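Local coordinates for periplasmic binding protein component of an ABC type zinc uptake transporter (PDB 2OV3) that probably captures zinc ions in the periplasm and hands them to an ABC-type uptake transporter, at residues 5-10 with 14-19; 44-49 with 67-72; 84-89 with 109-114; 151-156 with 175-180; 208-213 with 253-258. All coordinates share one frame; numbering follows the deposited sequence.

Contact 1: residues 5-10 with 14-19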
# COMPACT_ATOMS: atom_id res chain seq x y z
N ILE A 5 4.58 -16.67 -10.53
CA ILE A 5 4.73 -15.23 -10.58
C ILE A 5 5.25 -14.77 -9.23
O ILE A 5 4.90 -15.32 -8.20
CB ILE A 5 3.38 -14.54 -10.89
CG1 ILE A 5 2.94 -14.89 -12.32
CG2 ILE A 5 3.51 -13.03 -10.74
CD1 ILE A 5 2.44 -16.30 -12.48
N THR A 6 6.13 -13.79 -9.23
CA THR A 6 6.64 -13.30 -7.96
C THR A 6 6.14 -11.86 -7.79
O THR A 6 5.95 -11.15 -8.78
CB THR A 6 8.20 -13.38 -7.93
OG1 THR A 6 8.61 -14.75 -8.02
CG2 THR A 6 8.74 -12.78 -6.65
N VAL A 7 5.89 -11.44 -6.55
CA VAL A 7 5.44 -10.08 -6.26
C VAL A 7 6.28 -9.48 -5.15
O VAL A 7 6.89 -10.21 -4.36
CB VAL A 7 3.95 -10.01 -5.78
CG1 VAL A 7 3.01 -10.59 -6.82
CG2 VAL A 7 3.79 -10.70 -4.43
N SER A 8 6.30 -8.15 -5.07
CA SER A 8 7.09 -7.47 -4.04
C SER A 8 6.50 -7.52 -2.63
O SER A 8 7.24 -7.66 -1.67
CB SER A 8 7.32 -6.00 -4.42
OG SER A 8 7.99 -5.87 -5.65
N ILE A 9 5.18 -7.39 -2.52
CA ILE A 9 4.56 -7.37 -1.20
C ILE A 9 3.28 -8.20 -1.07
O ILE A 9 2.60 -8.49 -2.05
CB ILE A 9 4.26 -5.91 -0.77
CG1 ILE A 9 3.55 -5.16 -1.91
CG2 ILE A 9 5.55 -5.21 -0.41
CD1 ILE A 9 3.14 -3.74 -1.57
N PRO A 10 2.93 -8.61 0.17
CA PRO A 10 1.74 -9.41 0.46
C PRO A 10 0.44 -8.94 -0.22
O PRO A 10 -0.31 -9.76 -0.76
CB PRO A 10 1.66 -9.35 1.98
CG PRO A 10 3.10 -9.40 2.37
CD PRO A 10 3.74 -8.43 1.39
N TYR A 14 -2.61 -10.81 -2.80
CA TYR A 14 -4.07 -10.79 -2.71
C TYR A 14 -4.64 -10.59 -4.12
O TYR A 14 -5.49 -11.36 -4.56
CB TYR A 14 -4.51 -9.63 -1.82
CG TYR A 14 -5.99 -9.59 -1.52
CD1 TYR A 14 -6.54 -10.37 -0.51
CD2 TYR A 14 -6.84 -8.73 -2.24
CE1 TYR A 14 -7.89 -10.30 -0.20
CE2 TYR A 14 -8.20 -8.66 -1.94
CZ TYR A 14 -8.72 -9.45 -0.91
OH TYR A 14 -10.04 -9.35 -0.59
N PHE A 15 -4.14 -9.57 -4.82
CA PHE A 15 -4.59 -9.24 -6.18
C PHE A 15 -4.32 -10.37 -7.20
O PHE A 15 -5.15 -10.65 -8.07
CB PHE A 15 -3.91 -7.95 -6.67
CG PHE A 15 -3.88 -6.83 -5.66
CD1 PHE A 15 -2.91 -5.83 -5.76
CD2 PHE A 15 -4.81 -6.76 -4.62
CE1 PHE A 15 -2.85 -4.78 -4.84
CE2 PHE A 15 -4.77 -5.71 -3.68
CZ PHE A 15 -3.78 -4.72 -3.79
N LEU A 16 -3.16 -11.01 -7.10
CA LEU A 16 -2.81 -12.09 -8.01
C LEU A 16 -3.68 -13.31 -7.76
O LEU A 16 -4.05 -14.02 -8.69
CB LEU A 16 -1.34 -12.48 -7.87
CG LEU A 16 -0.38 -11.94 -8.95
CD1 LEU A 16 -0.75 -12.50 -10.32
CD2 LEU A 16 -0.47 -10.41 -8.96
N GLU A 17 -4.00 -13.55 -6.50
CA GLU A 17 -4.84 -14.69 -6.17
C GLU A 17 -6.25 -14.45 -6.72
O GLU A 17 -6.85 -15.33 -7.33
CB GLU A 17 -4.88 -14.91 -4.66
CG GLU A 17 -4.55 -16.34 -4.24
CD GLU A 17 -3.10 -16.72 -4.50
OE1 GLU A 17 -2.20 -15.97 -4.10
OE2 GLU A 17 -2.86 -17.79 -5.09
N LYS A 18 -6.77 -13.25 -6.50
CA LYS A 18 -8.10 -12.88 -6.99
C LYS A 18 -8.18 -13.00 -8.51
O LYS A 18 -9.20 -13.42 -9.03
CB LYS A 18 -8.43 -11.43 -6.60
CG LYS A 18 -8.81 -11.24 -5.14
CD LYS A 18 -10.20 -11.83 -4.85
CE LYS A 18 -10.56 -11.63 -3.40
NZ LYS A 18 -11.93 -12.09 -3.06
N ILE A 19 -7.09 -12.65 -9.19
CA ILE A 19 -7.02 -12.68 -10.64
C ILE A 19 -6.59 -14.01 -11.25
O ILE A 19 -7.15 -14.46 -12.25
CB ILE A 19 -6.05 -11.61 -11.16
CG1 ILE A 19 -6.52 -10.22 -10.69
CG2 ILE A 19 -5.95 -11.67 -12.68
CD1 ILE A 19 -5.54 -9.11 -10.97

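Contact 2: residues 44-49 with 67-72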
# COMPACT_ATOMS: atom_id res chain seq x y z
N GLN A 44 18.58 -16.82 -1.25
CA GLN A 44 17.67 -17.89 -1.60
C GLN A 44 16.55 -17.29 -2.46
O GLN A 44 16.06 -17.93 -3.39
CB GLN A 44 17.08 -18.52 -0.34
CG GLN A 44 16.10 -19.66 -0.59
CD GLN A 44 15.38 -20.08 0.69
OE1 GLN A 44 16.01 -20.29 1.74
NE2 GLN A 44 14.06 -20.21 0.61
N GLN A 45 16.16 -16.05 -2.16
CA GLN A 45 15.10 -15.40 -2.92
C GLN A 45 15.59 -15.08 -4.33
O GLN A 45 14.84 -15.24 -5.30
CB GLN A 45 14.64 -14.12 -2.23
CG GLN A 45 13.97 -14.35 -0.88
CD GLN A 45 13.53 -13.06 -0.21
OE1 GLN A 45 14.35 -12.19 0.12
NE2 GLN A 45 12.23 -12.92 -0.01
N LEU A 46 16.83 -14.63 -4.45
CA LEU A 46 17.35 -14.30 -5.77
C LEU A 46 17.45 -15.56 -6.61
O LEU A 46 17.18 -15.55 -7.82
CB LEU A 46 18.73 -13.63 -5.64
CG LEU A 46 18.72 -12.28 -4.91
CD1 LEU A 46 20.14 -11.83 -4.66
CD2 LEU A 46 17.95 -11.24 -5.73
N ALA A 47 17.83 -16.66 -5.96
CA ALA A 47 17.96 -17.95 -6.63
C ALA A 47 16.60 -18.44 -7.15
O ALA A 47 16.49 -18.89 -8.29
CB ALA A 47 18.57 -18.98 -5.69
N ALA A 48 15.58 -18.33 -6.31
CA ALA A 48 14.23 -18.77 -6.68
C ALA A 48 13.67 -17.99 -7.87
O ALA A 48 12.82 -18.49 -8.59
CB ALA A 48 13.30 -18.64 -5.50
N LEU A 49 14.17 -16.77 -8.07
CA LEU A 49 13.70 -15.95 -9.16
C LEU A 49 13.91 -16.57 -10.54
O LEU A 49 13.26 -16.16 -11.51
CB LEU A 49 14.39 -14.59 -9.12
CG LEU A 49 13.86 -13.64 -8.05
CD1 LEU A 49 14.72 -12.39 -8.00
CD2 LEU A 49 12.40 -13.28 -8.37
N LEU A 67 15.82 -3.47 -8.08
CA LEU A 67 15.43 -3.57 -9.49
C LEU A 67 16.46 -4.32 -10.34
O LEU A 67 16.11 -5.24 -11.07
CB LEU A 67 15.21 -2.18 -10.07
CG LEU A 67 14.07 -2.14 -11.09
CD1 LEU A 67 13.93 -0.72 -11.64
CD2 LEU A 67 14.30 -3.13 -12.20
N GLU A 68 17.71 -3.90 -10.24
CA GLU A 68 18.77 -4.51 -11.00
C GLU A 68 19.04 -5.95 -10.61
O GLU A 68 19.21 -6.81 -11.47
CB GLU A 68 20.04 -3.66 -10.89
CG GLU A 68 19.96 -2.36 -11.69
CD GLU A 68 19.94 -2.61 -13.20
OE1 GLU A 68 21.00 -2.97 -13.76
OE2 GLU A 68 18.86 -2.47 -13.82
N LYS A 69 19.07 -6.25 -9.31
CA LYS A 69 19.32 -7.62 -8.88
C LYS A 69 18.27 -8.54 -9.47
O LYS A 69 18.54 -9.71 -9.73
CB LYS A 69 19.30 -7.74 -7.36
CG LYS A 69 20.44 -7.03 -6.69
CD LYS A 69 20.71 -7.56 -5.30
CE LYS A 69 21.54 -6.57 -4.53
NZ LYS A 69 20.86 -5.24 -4.54
N LEU A 70 17.08 -8.00 -9.69
CA LEU A 70 16.00 -8.79 -10.26
C LEU A 70 16.32 -9.20 -11.69
O LEU A 70 16.24 -10.37 -12.03
CB LEU A 70 14.70 -7.99 -10.22
CG LEU A 70 14.17 -7.68 -8.81
CD1 LEU A 70 12.95 -6.78 -8.93
CD2 LEU A 70 13.83 -8.96 -8.07
N LYS A 71 16.69 -8.23 -12.52
CA LYS A 71 17.04 -8.51 -13.91
C LYS A 71 18.24 -9.44 -14.01
O LYS A 71 18.34 -10.25 -14.93
CB LYS A 71 17.34 -7.21 -14.67
CG LYS A 71 16.10 -6.46 -15.14
CD LYS A 71 16.43 -5.46 -16.25
CE LYS A 71 17.20 -4.24 -15.74
NZ LYS A 71 16.35 -3.39 -14.86
N ALA A 72 19.14 -9.31 -13.05
CA ALA A 72 20.34 -10.13 -13.00
C ALA A 72 19.98 -11.55 -12.60
O ALA A 72 20.64 -12.51 -12.99
CB ALA A 72 21.34 -9.54 -12.00

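Contact 3: residues 84-89 with 109-114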
# COMPACT_ATOMS: atom_id res chain seq x y z
N GLN A 84 1.74 1.48 -14.32
CA GLN A 84 1.69 2.20 -15.59
C GLN A 84 0.33 2.79 -15.93
O GLN A 84 -0.71 2.21 -15.63
CB GLN A 84 2.11 1.29 -16.74
CG GLN A 84 1.27 0.04 -16.86
CD GLN A 84 1.08 -0.39 -18.30
OE1 GLN A 84 0.63 -1.51 -18.58
NE2 GLN A 84 1.40 0.50 -19.24
N GLY A 85 0.37 3.96 -16.56
CA GLY A 85 -0.84 4.63 -16.98
C GLY A 85 -1.54 5.42 -15.90
O GLY A 85 -2.58 6.04 -16.15
N ILE A 86 -0.98 5.40 -14.70
CA ILE A 86 -1.59 6.13 -13.58
C ILE A 86 -0.84 7.39 -13.25
O ILE A 86 0.39 7.43 -13.25
CB ILE A 86 -1.59 5.29 -12.30
CG1 ILE A 86 -2.24 3.94 -12.57
CG2 ILE A 86 -2.30 6.05 -11.19
CD1 ILE A 86 -2.44 3.15 -11.34
N THR A 87 -1.59 8.44 -12.94
CA THR A 87 -0.98 9.69 -12.57
C THR A 87 -0.70 9.59 -11.07
O THR A 87 -1.63 9.52 -10.26
CB THR A 87 -1.90 10.88 -12.83
OG1 THR A 87 -2.22 10.93 -14.23
CG2 THR A 87 -1.20 12.17 -12.44
N PRO A 88 0.58 9.59 -10.67
CA PRO A 88 1.00 9.48 -9.28
C PRO A 88 0.91 10.79 -8.51
O PRO A 88 0.67 11.85 -9.08
CB PRO A 88 2.43 8.99 -9.40
CG PRO A 88 2.91 9.80 -10.56
CD PRO A 88 1.75 9.71 -11.55
N LEU A 89 1.09 10.68 -7.20
CA LEU A 89 1.09 11.82 -6.32
C LEU A 89 2.53 12.06 -5.93
O LEU A 89 3.37 11.16 -6.04
CB LEU A 89 0.27 11.53 -5.07
CG LEU A 89 -1.25 11.55 -5.23
CD1 LEU A 89 -1.88 11.14 -3.92
CD2 LEU A 89 -1.72 12.93 -5.66
N VAL A 109 -6.42 0.35 -7.51
CA VAL A 109 -6.09 -1.07 -7.62
C VAL A 109 -6.81 -1.66 -8.83
O VAL A 109 -6.29 -2.56 -9.50
CB VAL A 109 -6.46 -1.84 -6.33
CG1 VAL A 109 -6.50 -3.34 -6.60
CG2 VAL A 109 -5.45 -1.53 -5.26
N LYS A 110 -8.01 -1.14 -9.13
CA LYS A 110 -8.77 -1.61 -10.29
C LYS A 110 -7.86 -1.56 -11.51
O LYS A 110 -7.85 -2.48 -12.33
CB LYS A 110 -9.97 -0.70 -10.57
CG LYS A 110 -11.04 -0.69 -9.51
CD LYS A 110 -12.22 0.16 -9.97
CE LYS A 110 -13.25 0.29 -8.86
NZ LYS A 110 -14.47 1.09 -9.25
N ARG A 111 -7.10 -0.48 -11.62
CA ARG A 111 -6.20 -0.33 -12.75
C ARG A 111 -5.07 -1.33 -12.62
O ARG A 111 -4.72 -2.01 -13.58
CB ARG A 111 -5.65 1.10 -12.80
CG ARG A 111 -5.33 1.56 -14.21
CD ARG A 111 -4.34 0.63 -14.89
NE ARG A 111 -4.53 0.61 -16.33
CZ ARG A 111 -5.65 0.23 -16.93
NH1 ARG A 111 -6.69 -0.16 -16.20
NH2 ARG A 111 -5.75 0.24 -18.25
N GLN A 112 -4.51 -1.45 -11.41
CA GLN A 112 -3.41 -2.39 -11.19
C GLN A 112 -3.81 -3.82 -11.56
O GLN A 112 -3.09 -4.50 -12.29
CB GLN A 112 -2.95 -2.34 -9.73
CG GLN A 112 -2.22 -1.07 -9.37
CD GLN A 112 -2.33 -0.74 -7.91
OE1 GLN A 112 -1.85 -1.49 -7.06
NE2 GLN A 112 -2.98 0.37 -7.60
N ALA A 113 -4.95 -4.28 -11.07
CA ALA A 113 -5.37 -5.64 -11.38
C ALA A 113 -5.57 -5.82 -12.89
O ALA A 113 -5.22 -6.86 -13.46
CB ALA A 113 -6.66 -5.99 -10.64
N THR A 114 -6.12 -4.80 -13.54
CA THR A 114 -6.38 -4.85 -14.97
C THR A 114 -5.09 -5.02 -15.75
O THR A 114 -5.06 -5.66 -16.80
CB THR A 114 -7.08 -3.57 -15.44
OG1 THR A 114 -8.32 -3.42 -14.73
CG2 THR A 114 -7.38 -3.63 -16.92

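Contact 4: residues 151-156 with 175-180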
# COMPACT_ATOMS: atom_id res chain seq x y z
N GLN A 151 -18.87 5.44 2.83
CA GLN A 151 -19.92 5.71 3.80
C GLN A 151 -19.40 5.75 5.23
O GLN A 151 -20.09 6.21 6.14
CB GLN A 151 -21.02 4.64 3.71
CG GLN A 151 -22.29 5.13 3.03
CD GLN A 151 -23.30 4.01 2.85
OE1 GLN A 151 -23.05 3.06 2.09
NE2 GLN A 151 -24.43 4.11 3.54
N ILE A 152 -18.18 5.28 5.43
CA ILE A 152 -17.61 5.28 6.77
C ILE A 152 -16.85 6.56 7.07
O ILE A 152 -16.87 7.06 8.20
CB ILE A 152 -16.65 4.10 6.95
CG1 ILE A 152 -17.36 2.81 6.53
CG2 ILE A 152 -16.16 4.03 8.39
CD1 ILE A 152 -16.45 1.60 6.38
N LEU A 153 -16.20 7.09 6.05
CA LEU A 153 -15.41 8.29 6.20
C LEU A 153 -16.10 9.59 5.80
O LEU A 153 -15.88 10.62 6.43
CB LEU A 153 -14.11 8.11 5.43
CG LEU A 153 -13.01 7.13 5.95
CD1 LEU A 153 -13.49 6.29 7.11
CD2 LEU A 153 -12.55 6.27 4.79
N GLN A 154 -16.93 9.55 4.76
CA GLN A 154 -17.62 10.75 4.26
C GLN A 154 -18.22 11.69 5.29
O GLN A 154 -18.03 12.90 5.21
CB GLN A 154 -18.72 10.34 3.27
CG GLN A 154 -19.60 11.50 2.77
CD GLN A 154 -20.71 11.89 3.75
OE1 GLN A 154 -21.54 11.06 4.14
NE2 GLN A 154 -20.73 13.16 4.15
N PRO A 155 -18.97 11.15 6.26
CA PRO A 155 -19.59 11.99 7.29
C PRO A 155 -18.69 12.48 8.41
O PRO A 155 -19.12 13.28 9.23
CB PRO A 155 -20.70 11.09 7.81
CG PRO A 155 -20.02 9.75 7.81
CD PRO A 155 -19.32 9.73 6.46
N LEU A 156 -17.44 12.01 8.44
CA LEU A 156 -16.53 12.40 9.51
C LEU A 156 -16.20 13.90 9.58
O LEU A 156 -15.75 14.50 8.60
CB LEU A 156 -15.23 11.58 9.42
CG LEU A 156 -15.33 10.05 9.33
CD1 LEU A 156 -13.92 9.46 9.22
CD2 LEU A 156 -16.04 9.47 10.56
N TYR A 175 -10.82 9.35 -0.43
CA TYR A 175 -11.85 9.64 0.55
C TYR A 175 -11.74 11.01 1.22
O TYR A 175 -12.25 11.20 2.32
CB TYR A 175 -11.88 8.51 1.59
CG TYR A 175 -11.96 7.16 0.93
CD1 TYR A 175 -13.05 6.82 0.13
CD2 TYR A 175 -10.88 6.26 1.00
CE1 TYR A 175 -13.07 5.64 -0.60
CE2 TYR A 175 -10.89 5.07 0.27
CZ TYR A 175 -11.98 4.77 -0.53
OH TYR A 175 -11.99 3.62 -1.30
N ASN A 176 -11.08 11.95 0.56
CA ASN A 176 -10.96 13.30 1.08
C ASN A 176 -10.44 13.40 2.51
O ASN A 176 -11.05 14.05 3.36
CB ASN A 176 -12.31 14.02 0.95
CG ASN A 176 -12.90 13.87 -0.43
OD1 ASN A 176 -13.86 13.11 -0.63
ND2 ASN A 176 -12.32 14.56 -1.42
N LEU A 177 -9.32 12.75 2.75
CA LEU A 177 -8.69 12.77 4.06
C LEU A 177 -7.31 13.33 3.86
O LEU A 177 -6.81 13.41 2.73
CB LEU A 177 -8.56 11.37 4.64
CG LEU A 177 -9.85 10.63 4.97
CD1 LEU A 177 -9.51 9.23 5.39
CD2 LEU A 177 -10.61 11.36 6.07
N VAL A 178 -6.68 13.70 4.96
CA VAL A 178 -5.34 14.26 4.93
C VAL A 178 -4.49 13.54 5.98
O VAL A 178 -4.81 13.58 7.17
CB VAL A 178 -5.35 15.76 5.25
CG1 VAL A 178 -3.97 16.35 5.08
CG2 VAL A 178 -6.36 16.48 4.35
N GLN A 179 -3.43 12.87 5.54
CA GLN A 179 -2.55 12.18 6.48
C GLN A 179 -1.45 13.14 6.90
O GLN A 179 -0.88 13.84 6.06
CB GLN A 179 -1.92 10.90 5.86
CG GLN A 179 -0.76 11.13 4.89
CD GLN A 179 -0.07 9.84 4.43
OE1 GLN A 179 0.71 9.85 3.47
NE2 GLN A 179 -0.33 8.73 5.13
N ILE A 180 -1.17 13.21 8.20
CA ILE A 180 -0.11 14.08 8.73
C ILE A 180 1.02 13.15 9.19
O ILE A 180 0.97 12.62 10.29
CB ILE A 180 -0.54 14.86 9.99
CG1 ILE A 180 -1.91 15.52 9.80
CG2 ILE A 180 0.56 15.83 10.36
CD1 ILE A 180 -2.04 16.38 8.57

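Contact 5: residues 208-213 with 253-258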
# COMPACT_ATOMS: atom_id res chain seq x y z
N MET A 208 -5.88 10.62 17.97
CA MET A 208 -5.15 9.39 17.76
C MET A 208 -3.92 9.56 16.89
O MET A 208 -3.85 10.45 16.03
CB MET A 208 -6.10 8.38 17.11
CG MET A 208 -5.67 6.93 17.19
SD MET A 208 -5.85 6.28 18.87
CE MET A 208 -7.62 6.32 19.06
N VAL A 209 -2.96 8.69 17.13
CA VAL A 209 -1.71 8.65 16.38
C VAL A 209 -1.69 7.25 15.77
O VAL A 209 -1.66 6.26 16.49
CB VAL A 209 -0.51 8.81 17.32
CG1 VAL A 209 0.78 8.52 16.56
CG2 VAL A 209 -0.49 10.21 17.91
N PHE A 210 -1.73 7.18 14.44
CA PHE A 210 -1.74 5.89 13.77
C PHE A 210 -0.35 5.47 13.29
O PHE A 210 0.14 5.98 12.29
CB PHE A 210 -2.72 5.90 12.59
CG PHE A 210 -4.15 6.12 13.00
CD1 PHE A 210 -4.74 7.38 12.93
CD2 PHE A 210 -4.91 5.06 13.51
CE1 PHE A 210 -6.04 7.60 13.34
CE2 PHE A 210 -6.22 5.27 13.92
CZ PHE A 210 -6.79 6.54 13.84
N GLY A 211 0.28 4.55 14.01
CA GLY A 211 1.60 4.09 13.62
C GLY A 211 1.49 2.95 12.64
O GLY A 211 0.42 2.37 12.48
N GLU A 212 2.58 2.62 11.97
CA GLU A 212 2.56 1.51 11.01
C GLU A 212 3.17 0.26 11.67
O GLU A 212 4.10 0.36 12.47
CB GLU A 212 3.33 1.89 9.74
CG GLU A 212 2.50 2.69 8.74
CD GLU A 212 1.75 3.85 9.40
OE1 GLU A 212 2.41 4.74 9.99
OE2 GLU A 212 0.50 3.88 9.33
N THR A 213 2.63 -0.89 11.31
CA THR A 213 3.05 -2.18 11.86
C THR A 213 4.53 -2.50 11.61
O THR A 213 5.19 -3.11 12.44
CB THR A 213 2.20 -3.32 11.27
OG1 THR A 213 0.81 -3.03 11.45
CG2 THR A 213 2.50 -4.62 11.95
N ALA A 253 -12.54 6.46 11.39
CA ALA A 253 -13.87 6.91 11.79
C ALA A 253 -14.09 7.00 13.29
O ALA A 253 -14.69 7.96 13.77
CB ALA A 253 -14.94 6.01 11.16
N ASN A 254 -13.61 6.02 14.04
CA ASN A 254 -13.78 6.08 15.48
C ASN A 254 -13.05 7.27 16.07
O ASN A 254 -13.49 7.88 17.04
CB ASN A 254 -13.27 4.80 16.15
CG ASN A 254 -14.11 3.60 15.82
OD1 ASN A 254 -15.31 3.72 15.56
ND2 ASN A 254 -13.50 2.42 15.83
N ALA A 255 -11.93 7.60 15.44
CA ALA A 255 -11.10 8.71 15.90
C ALA A 255 -11.53 10.08 15.37
O ALA A 255 -11.36 11.09 16.06
CB ALA A 255 -9.65 8.43 15.53
N ASN A 256 -12.08 10.13 14.16
CA ASN A 256 -12.47 11.39 13.54
C ASN A 256 -13.94 11.78 13.68
O ASN A 256 -14.41 12.69 13.01
CB ASN A 256 -12.09 11.38 12.06
CG ASN A 256 -10.60 11.44 11.83
OD1 ASN A 256 -10.15 11.89 10.78
ND2 ASN A 256 -9.82 10.98 12.80
N SER A 257 -14.66 11.09 14.56
CA SER A 257 -16.07 11.37 14.77
C SER A 257 -16.24 12.10 16.09
O SER A 257 -15.32 12.11 16.92
CB SER A 257 -16.89 10.08 14.84
OG SER A 257 -16.83 9.36 13.62
N ALA A 258 -17.41 12.70 16.29
CA ALA A 258 -17.69 13.40 17.54
C ALA A 258 -17.33 12.39 18.62
O ALA A 258 -17.79 11.25 18.59
CB ALA A 258 -19.17 13.76 17.62

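Contact 1: residues 5-10 with 14-19
L16 meets I5 and V7 across the first beta-alpha-beta unit of the N-terminal lobe, where helix 10-20 connects strands 3-7 and 24-28 and lies over one face of their parallel sheet. The L16 side chain leaves the helix heading for strand 3-7. Its CB stands back, 4.9 Å from V7 CG1, and CG closes to 4.2 Å from the same V7 CG1. There the chain forks: L16 CD2 lies 4.1 Å from V7 CG1, while L16 CD1 turns toward the start of the strand to meet I5 CG2 at 4.3 Å. One leucine thus spans the two inward-facing residues of the strand, and T6 between them points to the other face. The V7 and L16 side chains pass one another in opposite directions, with V7 CG1 set beside the backbone N (chi1 -59°) and extended toward the helix. V26 and V56 on neighbouring strands also touch L16, as do I116 and L120 of helix 106-123, so its tip is enclosed in hydrophobic core. At the start of the helix, I9 is the N-cap residue and P10 sits in the first turn, where Y14 N donates to P10 O at 3.2 Å.

Contact 2: residues 44-49 with 67-72
L49 and L70 share one conformation: in each, CG stands beside the backbone N and opposite the carbonyl carbon (chi1 -76° in L49, -65° in L70), and a chi2 near 180° extends CD1. L49 uses that extended methyl, L70 the other, CD2. The two side chains cross obliquely, and L49 CD1 reaches L70 CD2 at 3.5 Å, a close methyl-to-methyl meeting. A second pair lies further from the core. L46 also holds CG beside its backbone N, and its CD2 comes up to K69 CB at 4.1 Å, so the lysine contributes the base of its chain and not its charge. Beyond CB the K69 chain runs away from helix 43-48 and bends at its last torsion; its NZ forms a long, weak ion pair with E40. L49 and L70 also both touch Y55 and M77, which makes the inner pair part of a larger hydrophobic layer, whereas L46 and K69 lie nearer solvent. On another side of helix 67-73, K71 NZ bonds E68 OE2 at 2.9 Å, a salt bridge one turn apart that is met nearly along the C-O axis of the carboxylate oxygen. Segments 44-49 and 67-72 thus meet through L49/L70 and L46/K69 beside Y55 of strand 54-57 in the parallel sheet, as in the three-layer alpha/beta/alpha lobes of periplasmic metal-binding proteins.

Contact 3: residues 84-89 with 109-114
I86 and R111 lie alongside each other with their side chains running in opposite directions, where the loop after strand 78-81 passes over helix 106-123 of the N-terminal alpha/beta lobe. I86 directs its longer branch at the helix: CG1 stands beside the backbone N, the second torsion is extended (chi2 -172°), and the terminal CD1 arrives 4.1 Å from R111 CB. The arginine also starts out toward the loop, but its chain is bent at chi2 (-57°), which brings CD beside Q84 O; the guanidinium then leads away from the loop. R111 CD comes to 4.0 Å from Q84 O. That carbonyl oxygen lies at the edge of the guanidinium and near its plane, yet R111 NE is still 4.2 Å from Q84 O, too long for a hydrogen bond, so the touch is one of the CD methylene. Between Q84 and I86, G85 takes a positive phi (81°) and lets the chain turn between the two residues that touch R111. The meeting is at the surface and carried mainly by the aliphatic part of R111. The neighbouring Q112 is buried; it touches F15 and W103 and gives its NE2 to I102 O, next in sequence to the zinc ligand H101. In the same helix the T114 hydroxyl and backbone N-H both bond K110 O from opposite faces of the carbonyl plane, OG1 at 2.6 Å and N at 3.1 Å from that oxygen.

Contact 4: residues 151-156 with 175-180
L153, near the end of the long helix 128-153, places its side chain against Y175 and L177, which lead from helix 169-174 into strand 178-181. Its CG stands opposite the carbonyl carbon (chi1 -72°), but the second torsion is nearly eclipsed (chi2 9°), a strained value that swings CD2 against the base of the tyrosine. L153 CD2 lies 4.0 Å from Y175 CB and 4.1 Å from Y175 CD2, oblique to the ring. L177 comes in at about a right angle to the leucine, and its CD1 ends 4.1 Å from L153 CG, so the branch point is touched as well as the methyl. Y175 and L177 both set CG beside the backbone N, yet the tyrosine leads away from L153; its OH bonds N146 OD1 and the ring packs edge-to-face with F171. After L153 the chain makes a type I turn, closed by L156 N on L153 O at 2.9 Å, and the R159 side chain bonds L153 O, L156 O and N176 O. The long helix, typical as the link between the lobes in this family, is thus joined to the segment leading into strand 178-181 by dispersion between carbon atoms, while R159 gathers the carbonyls beside it.

Contact 5: residues 208-213 with 253-258
A255 presses its single methyl onto two residues of strand 208-212: its CB lies 3.8 Å from F210 CZ and 3.9 Å from M208 CB. The phenylalanine ring meets the methyl with its edge, CZ foremost and A255 CB near the ring plane, so A255 meets the far end of the ring. One face of the ring is instead taken up by M208 CG, which sits 3.5 Å above the plane and offset toward the rim. The methionine gets there because CG is anti to its backbone N (chi1 -162°), and bends in the next two torsions then fold SD and CE back. Helix 241-256 here covers one side of the parallel sheet in the C-terminal alpha/beta lobe, and F210 also touches K251 and I252 one turn back along it. Two residues on in the strand, E212 accepts from H165 N through OE1 and from W168 NE1 through OE2, so the carboxylate holds the backbone of the zinc ligand H165. A255 O bonds T207 OG1, just before the strand. Further along the segment, S257 folds its hydroxyl back to A253 O, with OG at 2.6 Å from that oxygen and tilted 27° from the carbonyl plane.

The five contacts divide between the two lobes that enclose the zinc ion, bound by H37, H101 and H165. Contacts 1 and 2 share the N-terminal sheet from opposite faces and touch where T6 CG2 meets L49 CD2 at 4.1 Å. Contact 3 continues the hydrophobic layer of contact 1, with I19 CD1 3.3 Å from A113 CB. Contacts 4 and 5 reach the other sheet, centres about 11 Å apart, and L156 CD2 lies 3.6 Å from A253 CA. Contacts 1 and 4, about 28 Å apart between centres, do not touch. Side chains of P10 and F210 lie about 12 and 14 Å from the zinc, and that of I86 about 11 Å from that of H101.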